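Local coordinates for protein CrmK (Actinoalloteichus sp. WH1-2216-6, PDB 5I1V) that is an oxidase with covalently bound FAD that takes part in recycling a shunt product during caerulomycin biosynthesis, at residues A20-V28 with G334-V342; P120-G128 with Q324-G332. One frame throughout, in Å; residues are numbered along the deposited sequence.

Contact 1 (A20-V28 with G334-V342)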
loop_
_atom_site.group_PDB
_atom_site.type_symbol
_atom_site.label_atom_id
_atom_site.label_comp_id
_atom_site.label_asym_id
_atom_site.label_seq_id
_atom_site.Cartn_x
_atom_site.Cartn_y
_atom_site.Cartn_z
ATOM N N ALA A 20 -13.049 5.894 13.482
ATOM C CA ALA A 20 -14.427 5.669 13.157
ATOM C C ALA A 20 -14.649 5.261 11.695
ATOM O O ALA A 20 -15.710 4.698 11.372
ATOM C CB ALA A 20 -15.218 6.890 13.471
ATOM N N ARG A 21 -13.659 5.535 10.842
ATOM C CA ARG A 21 -13.717 5.295 9.420
ATOM C C ARG A 21 -12.829 4.121 9.020
ATOM O O ARG A 21 -11.748 3.953 9.557
ATOM C CB ARG A 21 -13.298 6.561 8.692
ATOM C CG ARG A 21 -14.323 7.655 8.839
ATOM C CD ARG A 21 -13.750 9.051 8.825
ATOM N NE ARG A 21 -14.888 9.962 8.771
ATOM C CZ ARG A 21 -15.572 10.415 9.822
ATOM N NH1 ARG A 21 -16.625 11.177 9.591
ATOM N NH2 ARG A 21 -15.199 10.157 11.099
ATOM N N ALA A 22 -13.326 3.221 8.184
ATOM C CA ALA A 22 -12.491 2.121 7.734
ATOM C C ALA A 22 -12.716 2.043 6.239
ATOM O O ALA A 22 -12.982 3.087 5.626
ATOM C CB ALA A 22 -12.838 0.836 8.470
ATOM N N ASP A 23 -12.623 0.862 5.627
ATOM C CA ASP A 23 -12.581 0.789 4.180
ATOM C C ASP A 23 -13.866 1.273 3.493
ATOM O O ASP A 23 -13.857 1.698 2.313
ATOM C CB ASP A 23 -12.286 -0.642 3.738
ATOM C CG ASP A 23 -12.246 -0.773 2.216
ATOM O OD1 ASP A 23 -11.400 -0.076 1.617
ATOM O OD2 ASP A 23 -13.097 -1.512 1.636
ATOM N N ASN A 24 -14.989 1.182 4.184
ATOM C CA ASN A 24 -16.260 1.581 3.559
ATOM C C ASN A 24 -16.818 2.808 4.263
ATOM O O ASN A 24 -17.363 2.689 5.377
ATOM C CB ASN A 24 -17.255 0.417 3.550
ATOM C CG ASN A 24 -18.415 0.660 2.608
ATOM O OD1 ASN A 24 -18.720 1.814 2.304
ATOM N ND2 ASN A 24 -19.114 -0.413 2.209
ATOM N N TYR A 25 -16.723 3.977 3.594
ATOM C CA TYR A 25 -17.144 5.261 4.181
ATOM C C TYR A 25 -18.671 5.399 4.352
ATOM O O TYR A 25 -19.142 6.363 4.988
ATOM C CB TYR A 25 -16.526 6.496 3.441
ATOM C CG TYR A 25 -15.232 7.048 4.072
ATOM C CD1 TYR A 25 -14.198 6.194 4.410
ATOM C CD2 TYR A 25 -15.055 8.416 4.344
ATOM C CE1 TYR A 25 -13.009 6.669 4.977
ATOM C CE2 TYR A 25 -13.854 8.903 4.939
ATOM C CZ TYR A 25 -12.838 8.008 5.247
ATOM O OH TYR A 25 -11.629 8.427 5.850
ATOM N N ARG A 26 -19.443 4.422 3.877
ATOM C CA ARG A 26 -20.856 4.421 4.177
ATOM C C ARG A 26 -21.088 4.169 5.660
ATOM O O ARG A 26 -22.128 4.537 6.175
ATOM C CB ARG A 26 -21.616 3.401 3.335
ATOM C CG ARG A 26 -21.548 3.647 1.829
ATOM C CD ARG A 26 -22.002 2.443 1.009
ATOM N NE ARG A 26 -23.275 2.061 1.484
ATOM C CZ ARG A 26 -23.776 0.848 1.611
ATOM N NH1 ARG A 26 -23.172 -0.287 1.217
ATOM N NH2 ARG A 26 -24.955 0.790 2.172
ATOM N N PHE A 27 -20.136 3.528 6.349
ATOM C CA PHE A 27 -20.369 3.141 7.739
ATOM C C PHE A 27 -19.376 3.797 8.656
ATOM O O PHE A 27 -18.238 3.363 8.747
ATOM C CB PHE A 27 -20.292 1.636 7.870
ATOM C CG PHE A 27 -21.088 0.928 6.846
ATOM C CD1 PHE A 27 -22.419 1.211 6.685
ATOM C CD2 PHE A 27 -20.493 -0.006 6.034
ATOM C CE1 PHE A 27 -23.178 0.560 5.696
ATOM C CE2 PHE A 27 -21.242 -0.663 5.061
ATOM C CZ PHE A 27 -22.570 -0.387 4.906
ATOM N N VAL A 28 -19.816 4.829 9.346
ATOM C CA VAL A 28 -18.958 5.548 10.255
ATOM C C VAL A 28 -19.365 5.118 11.659
ATOM O O VAL A 28 -20.492 5.272 12.056
ATOM C CB VAL A 28 -19.066 7.074 10.002
ATOM C CG1 VAL A 28 -18.381 7.880 11.098
ATOM C CG2 VAL A 28 -18.472 7.402 8.616
ATOM N N GLY A 334 -8.394 5.265 -4.789
ATOM C CA GLY A 334 -9.221 4.091 -4.907
ATOM C C GLY A 334 -9.489 3.431 -3.563
ATOM O O GLY A 334 -10.387 2.602 -3.438
ATOM N N ALA A 335 -8.722 3.802 -2.548
ATOM C CA ALA A 335 -8.768 3.051 -1.282
ATOM C C ALA A 335 -9.371 3.848 -0.137
ATOM O O ALA A 335 -9.965 3.264 0.772
ATOM C CB ALA A 335 -7.366 2.619 -0.923
ATOM N N ILE A 336 -9.201 5.170 -0.189
ATOM C CA ILE A 336 -9.451 6.054 0.939
ATOM C C ILE A 336 -10.614 6.988 0.706
ATOM O O ILE A 336 -10.662 7.675 -0.285
ATOM C CB ILE A 336 -8.232 6.941 1.237
ATOM C CG1 ILE A 336 -6.979 6.080 1.444
ATOM C CG2 ILE A 336 -8.492 7.779 2.494
ATOM C CD1 ILE A 336 -7.029 5.259 2.731
ATOM N N GLY A 337 -11.522 7.023 1.673
ATOM C CA GLY A 337 -12.691 7.902 1.630
ATOM C C GLY A 337 -13.730 7.426 0.640
ATOM O O GLY A 337 -14.478 8.247 0.067
ATOM N N VAL A 338 -13.799 6.116 0.442
ATOM C CA VAL A 338 -14.653 5.541 -0.606
ATOM C C VAL A 338 -15.864 4.818 -0.055
ATOM O O VAL A 338 -15.757 4.027 0.905
ATOM C CB VAL A 338 -13.834 4.552 -1.461
ATOM C CG1 VAL A 338 -14.692 3.913 -2.541
ATOM C CG2 VAL A 338 -12.657 5.283 -2.072
ATOM N N ARG A 339 -17.004 5.056 -0.680
ATOM C CA ARG A 339 -18.261 4.391 -0.325
ATOM C C ARG A 339 -18.427 3.192 -1.261
ATOM O O ARG A 339 -18.074 3.275 -2.445
ATOM C CB ARG A 339 -19.414 5.376 -0.418
ATOM C CG ARG A 339 -19.260 6.610 0.450
ATOM C CD ARG A 339 -20.324 7.674 0.190
ATOM N NE ARG A 339 -21.609 7.379 0.830
ATOM C CZ ARG A 339 -21.899 7.631 2.109
ATOM N NH1 ARG A 339 -21.005 8.170 2.926
ATOM N NH2 ARG A 339 -23.081 7.292 2.598
ATOM N N ARG A 340 -18.922 2.076 -0.750
ATOM C CA ARG A 340 -18.933 0.811 -1.519
ATOM C C ARG A 340 -20.110 -0.045 -1.235
ATOM O O ARG A 340 -20.660 -0.015 -0.127
ATOM C CB ARG A 340 -17.718 -0.082 -1.189
ATOM C CG ARG A 340 -16.406 0.638 -1.041
ATOM C CD ARG A 340 -15.312 -0.297 -0.528
ATOM N NE ARG A 340 -14.058 0.455 -0.384
ATOM C CZ ARG A 340 -13.242 0.737 -1.395
ATOM N NH1 ARG A 340 -12.151 1.463 -1.179
ATOM N NH2 ARG A 340 -13.526 0.315 -2.629
ATOM N N LYS A 341 -20.452 -0.895 -2.208
ATOM C CA LYS A 341 -21.354 -1.989 -2.004
ATOM C C LYS A 341 -20.801 -3.203 -2.791
ATOM O O LYS A 341 -20.399 -3.082 -3.957
ATOM C CB LYS A 341 -22.746 -1.612 -2.478
ATOM C CG LYS A 341 -23.814 -2.690 -2.392
ATOM C CD LYS A 341 -24.230 -3.016 -0.984
ATOM C CE LYS A 341 -25.283 -4.123 -0.939
ATOM N NZ LYS A 341 -25.216 -4.927 0.330
ATOM N N VAL A 342 -20.755 -4.366 -2.152
ATOM C CA VAL A 342 -20.243 -5.582 -2.812
ATOM C C VAL A 342 -21.289 -6.681 -2.740
ATOM O O VAL A 342 -22.137 -6.702 -1.848
ATOM C CB VAL A 342 -18.922 -6.106 -2.232
ATOM C CG1 VAL A 342 -17.795 -5.092 -2.437
ATOM C CG2 VAL A 342 -19.127 -6.514 -0.759
HETATM O O HOH W 1 -12.410 4.025 1.713
#
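Asp23 and Arg340 meet with their side chains crossing at about a right angle, yet their flat ends lie nearly parallel, the planes 11° apart, with the carboxylate set off to one side of the guanidinium plane rather than in it. Asp23 OD2 forms a salt bridge with Arg340 NE at 3.0 Å, and the same NE donates to the backbone O of Asp23, which lies at the edge of the guanidinium plane. The Arg340 chain runs extended from CG to NE, which carries NH1 on to Gly334 O at 3.1 Å, so the guanidinium also ties down its own loop, while Val338 CG1 lies centrally over one of its faces. Asn24 turns its amide against the backbone of Arg340. Its CG stands opposite the main-chain N (chi1 -165°), and from there ND2 gives a hydrogen bond to Arg340 O at 2.8 Å while OD1 accepts from Arg340 N on one face and, closing an Asx turn, from Arg26 N on the other. Arg26 bends at chi3 and brings NH1 to Arg340 O at 2.9 Å in a nearly straight bond (173°), with the acceptor in its guanidinium plane. Tyr25 N reaches Val338 O, and the tyrosine ring lies flat over Gly337, whose CA sits 3.3 Å from the ring centroid in a CH-pi contact. Arg339 lays a guanidinium face over Arg26 CA and pairs at its far end with Asp414. Since Asp23 also touches FAD, its charge pairing with Arg340 probably steadies the carboxylate beside the cofactor, and the doubly gripped Arg340 O and Asn24 OD1 fix the turn against the start of strand 339-347.

Contact 2 (P120-G128 with Q324-G332). With FAD (flavin-adenine dinucleotide), chain E.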
loop_
_atom_site.group_PDB
_atom_site.type_symbol
_atom_site.label_atom_id
_atom_site.label_comp_id
_atom_site.label_asym_id
_atom_site.label_seq_id
_atom_site.Cartn_x
_atom_site.Cartn_y
_atom_site.Cartn_z
ATOM N N PRO A 120 -2.137 -19.323 0.760
ATOM C CA PRO A 120 -3.016 -18.777 -0.280
ATOM C C PRO A 120 -4.120 -17.872 0.250
ATOM O O PRO A 120 -5.252 -18.311 0.400
ATOM C CB PRO A 120 -3.600 -20.034 -0.896
ATOM C CG PRO A 120 -3.640 -21.005 0.232
ATOM C CD PRO A 120 -2.385 -20.749 1.003
ATOM N N GLY A 121 -3.805 -16.621 0.522
ATOM C CA GLY A 121 -4.775 -15.701 1.056
ATOM C C GLY A 121 -5.092 -14.752 -0.088
ATOM O O GLY A 121 -4.675 -14.969 -1.213
ATOM N N GLY A 122 -5.772 -13.678 0.201
ATOM C CA GLY A 122 -6.289 -12.829 -0.870
ATOM C C GLY A 122 -5.309 -11.836 -1.444
ATOM O O GLY A 122 -4.167 -11.707 -0.977
ATOM N N PHE A 123 -5.808 -11.107 -2.442
ATOM C CA PHE A 123 -5.038 -10.133 -3.154
ATOM C C PHE A 123 -5.314 -8.692 -2.708
ATOM O O PHE A 123 -5.064 -7.769 -3.481
ATOM C CB PHE A 123 -5.226 -10.294 -4.690
ATOM C CG PHE A 123 -6.662 -10.164 -5.194
ATOM C CD1 PHE A 123 -7.236 -8.918 -5.429
ATOM C CD2 PHE A 123 -7.414 -11.297 -5.506
ATOM C CE1 PHE A 123 -8.535 -8.809 -5.920
ATOM C CE2 PHE A 123 -8.720 -11.191 -5.989
ATOM C CZ PHE A 123 -9.278 -9.945 -6.197
ATOM N N CYS A 124 -5.817 -8.452 -1.494
ATOM C CA CYS A 124 -5.940 -7.054 -1.096
ATOM C C CYS A 124 -5.075 -6.702 0.127
ATOM O O CYS A 124 -5.103 -7.395 1.137
ATOM C CB CYS A 124 -7.392 -6.656 -0.914
ATOM S SG CYS A 124 -8.512 -6.905 -2.354
ATOM N N MET A 125 -4.335 -5.597 0.003
ATOM C CA MET A 125 -3.183 -5.307 0.850
ATOM C C MET A 125 -3.505 -5.052 2.291
ATOM O O MET A 125 -2.774 -5.519 3.177
ATOM C CB MET A 125 -2.442 -4.082 0.312
ATOM C CG MET A 125 -1.635 -4.406 -0.931
ATOM S SD MET A 125 -0.363 -5.661 -0.611
ATOM C CE MET A 125 0.649 -4.684 0.537
ATOM N N GLY A 126 -4.613 -4.338 2.523
ATOM C CA GLY A 126 -4.982 -3.916 3.847
ATOM C C GLY A 126 -5.934 -4.839 4.614
ATOM O O GLY A 126 -6.366 -4.488 5.699
ATOM N N VAL A 127 -6.261 -5.999 4.057
ATOM C CA VAL A 127 -7.223 -6.911 4.662
ATOM C C VAL A 127 -6.565 -7.474 5.941
ATOM O O VAL A 127 -5.431 -7.882 5.896
ATOM C CB VAL A 127 -7.557 -7.978 3.659
ATOM C CG1 VAL A 127 -8.256 -9.141 4.281
ATOM C CG2 VAL A 127 -8.406 -7.372 2.552
ATOM N N GLY A 128 -7.287 -7.491 7.048
ATOM C CA GLY A 128 -6.769 -8.021 8.334
ATOM C C GLY A 128 -6.958 -9.519 8.438
ATOM O O GLY A 128 -7.987 -10.094 7.991
ATOM N N GLN A 324 1.941 -8.514 -5.988
ATOM C CA GLN A 324 1.838 -7.100 -5.669
ATOM C C GLN A 324 1.299 -6.317 -6.895
ATOM O O GLN A 324 0.595 -5.320 -6.735
ATOM C CB GLN A 324 3.187 -6.550 -5.202
ATOM C CG GLN A 324 3.571 -7.037 -3.782
ATOM C CD GLN A 324 4.951 -6.624 -3.369
ATOM O OE1 GLN A 324 5.729 -6.205 -4.186
ATOM N NE2 GLN A 324 5.289 -6.818 -2.091
ATOM N N LEU A 325 1.615 -6.771 -8.086
ATOM C CA LEU A 325 1.151 -6.064 -9.314
ATOM C C LEU A 325 -0.373 -6.094 -9.385
ATOM O O LEU A 325 -1.009 -5.095 -9.743
ATOM C CB LEU A 325 1.745 -6.710 -10.569
ATOM C CG LEU A 325 1.355 -6.127 -11.940
ATOM C CD1 LEU A 325 1.889 -4.721 -12.153
ATOM C CD2 LEU A 325 1.897 -7.043 -13.024
ATOM N N LEU A 326 -0.946 -7.232 -9.016
ATOM C CA LEU A 326 -2.392 -7.446 -9.026
ATOM C C LEU A 326 -3.123 -7.029 -7.743
ATOM O O LEU A 326 -4.342 -6.894 -7.751
ATOM C CB LEU A 326 -2.657 -8.919 -9.356
ATOM C CG LEU A 326 -3.984 -9.636 -9.061
ATOM C CD1 LEU A 326 -4.010 -10.925 -9.851
ATOM C CD2 LEU A 326 -4.152 -10.032 -7.613
ATOM N N ALA A 327 -2.392 -6.802 -6.657
ATOM C CA ALA A 327 -2.979 -6.433 -5.379
ATOM C C ALA A 327 -3.675 -5.091 -5.444
ATOM O O ALA A 327 -3.275 -4.215 -6.213
ATOM C CB ALA A 327 -1.933 -6.370 -4.302
ATOM N N ILE A 328 -4.687 -4.936 -4.593
ATOM C CA ILE A 328 -5.391 -3.676 -4.435
ATOM C C ILE A 328 -4.747 -2.833 -3.320
ATOM O O ILE A 328 -4.571 -3.286 -2.154
ATOM C CB ILE A 328 -6.922 -3.888 -4.237
ATOM C CG1 ILE A 328 -7.569 -4.193 -5.593
ATOM C CG2 ILE A 328 -7.602 -2.646 -3.661
ATOM C CD1 ILE A 328 -7.614 -5.658 -5.893
ATOM N N PRO A 329 -4.360 -1.615 -3.673
ATOM C CA PRO A 329 -3.703 -0.726 -2.726
ATOM C C PRO A 329 -4.584 -0.359 -1.559
ATOM O O PRO A 329 -5.803 -0.196 -1.707
ATOM C CB PRO A 329 -3.425 0.547 -3.535
ATOM C CG PRO A 329 -3.686 0.226 -4.961
ATOM C CD PRO A 329 -4.480 -1.034 -5.039
ATOM N N ASP A 330 -3.931 -0.152 -0.434
ATOM C CA ASP A 330 -4.557 0.294 0.806
ATOM C C ASP A 330 -4.525 1.833 0.947
ATOM O O ASP A 330 -5.008 2.365 1.933
ATOM C CB ASP A 330 -3.850 -0.373 2.006
ATOM C CG ASP A 330 -2.332 -0.120 2.023
ATOM O OD1 ASP A 330 -1.697 -0.022 0.935
ATOM O OD2 ASP A 330 -1.770 -0.043 3.136
ATOM N N VAL A 331 -3.966 2.537 -0.043
ATOM C CA VAL A 331 -3.927 4.006 -0.044
ATOM C C VAL A 331 -4.224 4.502 -1.445
ATOM O O VAL A 331 -4.356 3.710 -2.380
ATOM C CB VAL A 331 -2.550 4.573 0.369
ATOM C CG1 VAL A 331 -2.150 4.071 1.752
ATOM C CG2 VAL A 331 -1.507 4.233 -0.680
ATOM N N GLY A 332 -4.255 5.812 -1.587
ATOM C CA GLY A 332 -4.569 6.452 -2.850
ATOM C C GLY A 332 -6.067 6.599 -2.971
ATOM O O GLY A 332 -6.830 6.063 -2.145
HETATM P PA FAD E . -12.935 -6.097 9.696
HETATM O O1A FAD E . -13.865 -5.090 9.066
HETATM O O2A FAD E . -12.007 -5.560 10.747
HETATM O O5B FAD E . -13.755 -7.309 10.265
HETATM C C5B FAD E . -14.556 -8.154 9.446
HETATM C C4B FAD E . -15.533 -8.934 10.338
HETATM O O4B FAD E . -14.738 -9.847 11.120
HETATM C C3B FAD E . -16.332 -8.156 11.361
HETATM O O3B FAD E . -17.510 -8.886 11.654
HETATM C C2B FAD E . -15.448 -8.165 12.577
HETATM O O2B FAD E . -16.031 -7.787 13.828
HETATM C C1B FAD E . -14.835 -9.569 12.497
HETATM N N9A FAD E . -13.456 -9.604 13.044
HETATM C C8A FAD E . -12.378 -8.822 12.731
HETATM N N7A FAD E . -11.326 -9.119 13.562
HETATM C C5A FAD E . -11.760 -10.073 14.359
HETATM C C6A FAD E . -11.124 -10.819 15.417
HETATM N N6A FAD E . -9.857 -10.549 15.664
HETATM N N1A FAD E . -11.868 -11.731 16.053
HETATM C C2A FAD E . -13.170 -11.943 15.768
HETATM N N3A FAD E . -13.821 -11.325 14.749
HETATM C C4A FAD E . -13.138 -10.355 14.090
HETATM N N1 FAD E . -11.274 -11.977 0.818
HETATM C C2 FAD E . -10.703 -13.036 0.197
HETATM O O2 FAD E . -10.930 -14.184 0.596
HETATM N N3 FAD E . -9.873 -12.908 -0.860
HETATM C C4 FAD E . -9.563 -11.747 -1.425
HETATM O O4 FAD E . -8.759 -11.684 -2.379
HETATM C C4X FAD E . -10.116 -10.542 -0.824
HETATM N N5 FAD E . -9.842 -9.316 -1.345
HETATM C C5X FAD E . -10.287 -8.227 -0.699
HETATM C C6 FAD E . -9.883 -6.959 -1.119
HETATM C C7 FAD E . -10.315 -5.783 -0.508
HETATM C C7M FAD E . -9.819 -4.427 -1.025
HETATM C C8 FAD E . -11.237 -5.931 0.639
HETATM C C8M FAD E . -11.784 -4.726 1.355
HETATM C C9 FAD E . -11.666 -7.188 1.079
HETATM C C9A FAD E . -11.217 -8.349 0.451
HETATM N N10 FAD E . -11.610 -9.622 0.880
HETATM C C10 FAD E . -11.043 -10.738 0.294
HETATM C "C1'" FAD E . -12.703 -9.811 1.834
HETATM C "C2'" FAD E . -12.172 -9.939 3.225
HETATM O "O2'" FAD E . -11.708 -11.263 3.410
HETATM C "C3'" FAD E . -13.182 -9.574 4.261
HETATM O "O3'" FAD E . -13.612 -8.205 4.024
HETATM C "C4'" FAD E . -12.622 -9.761 5.687
HETATM O "O4'" FAD E . -13.728 -10.031 6.548
HETATM C "C5'" FAD E . -11.865 -8.527 6.134
HETATM O "O5'" FAD E . -11.295 -8.792 7.416
HETATM P P FAD E . -10.787 -7.521 8.216
HETATM O O1P FAD E . -9.924 -6.676 7.354
HETATM O O2P FAD E . -10.256 -7.951 9.547
HETATM O O3P FAD E . -12.178 -6.721 8.446
HETATM O O HOH W 2 -6.170 -3.281 0.374
#
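Two backbone hydrogen bonds join the segments: Ile328 N gives to Phe123 O at 3.1 Å, approaching nearly along the C=O axis, and Met125 N gives to Ile328 O at 3.2 Å in the carbonyl plane. They flank Cys124 and bridge it to Ile328, with the two chains running in the same direction. A water adds a third link, accepting from Gly126 N and donating to Ile328 O. On the flavin side, Phe123 N donates to FAD O4 at 3.0 Å and Gly128 N, at the N-cap of helix 129-132, to the phosphate oxygen FAD O1P at 2.8 Å. Between them Cys124 SG is bonded covalently to FAD C6, at 1.8 Å. With the other covalent tether at His64, this is the bicovalent attachment known from the berberine bridge enzyme group of FAD-linked oxidases, and here the cysteine loop of the FAD-binding domain is bridged to the stretch after helix 319-326. The Phe123 ring stands beside the flavin, one face over FAD O4 toward the ring's rim. Its CG lies between the backbone N and carbonyl carbon (chi1 59°), which swings the ring alongside Ile328, whose CD1 meets the ring edge in plane, 3.3 Å from Phe123 CE1. The other branch of Ile328, CG2, faces the methyl FAD C7M at 3.9 Å, so this residue packs against both the phenyl edge and the dimethylbenzene end of the flavin. Val127 CG2 touches FAD C9. Met125, folded back at chi2 and chi3, lays CG against Ala327 CB, and farther out Asp330 is salt-bridged through OD2 to Arg109 of the second subunit.

The centres of contacts 1 and 2 lie 15 Å apart, and along the chain contact 2 is nested within the loop that contact 1 closes. Their second segments belong to one connection, which leaves helix 319-326 and enters strand 339-347 of the eight-stranded antiparallel sheet. Along it the contacts touch directly, Ala335 CB packing 3.3 Å from Pro329 O and Ile336 against Asp330 and Val331. The first segments come from two separate loops of the FAD-binding part, one after helix 15-19 and the other before helix 129-132. This connection thus meets both cofactor-lining loops, and because both contacts also reach the second subunit, it joins the flavin surroundings to the dimer interface.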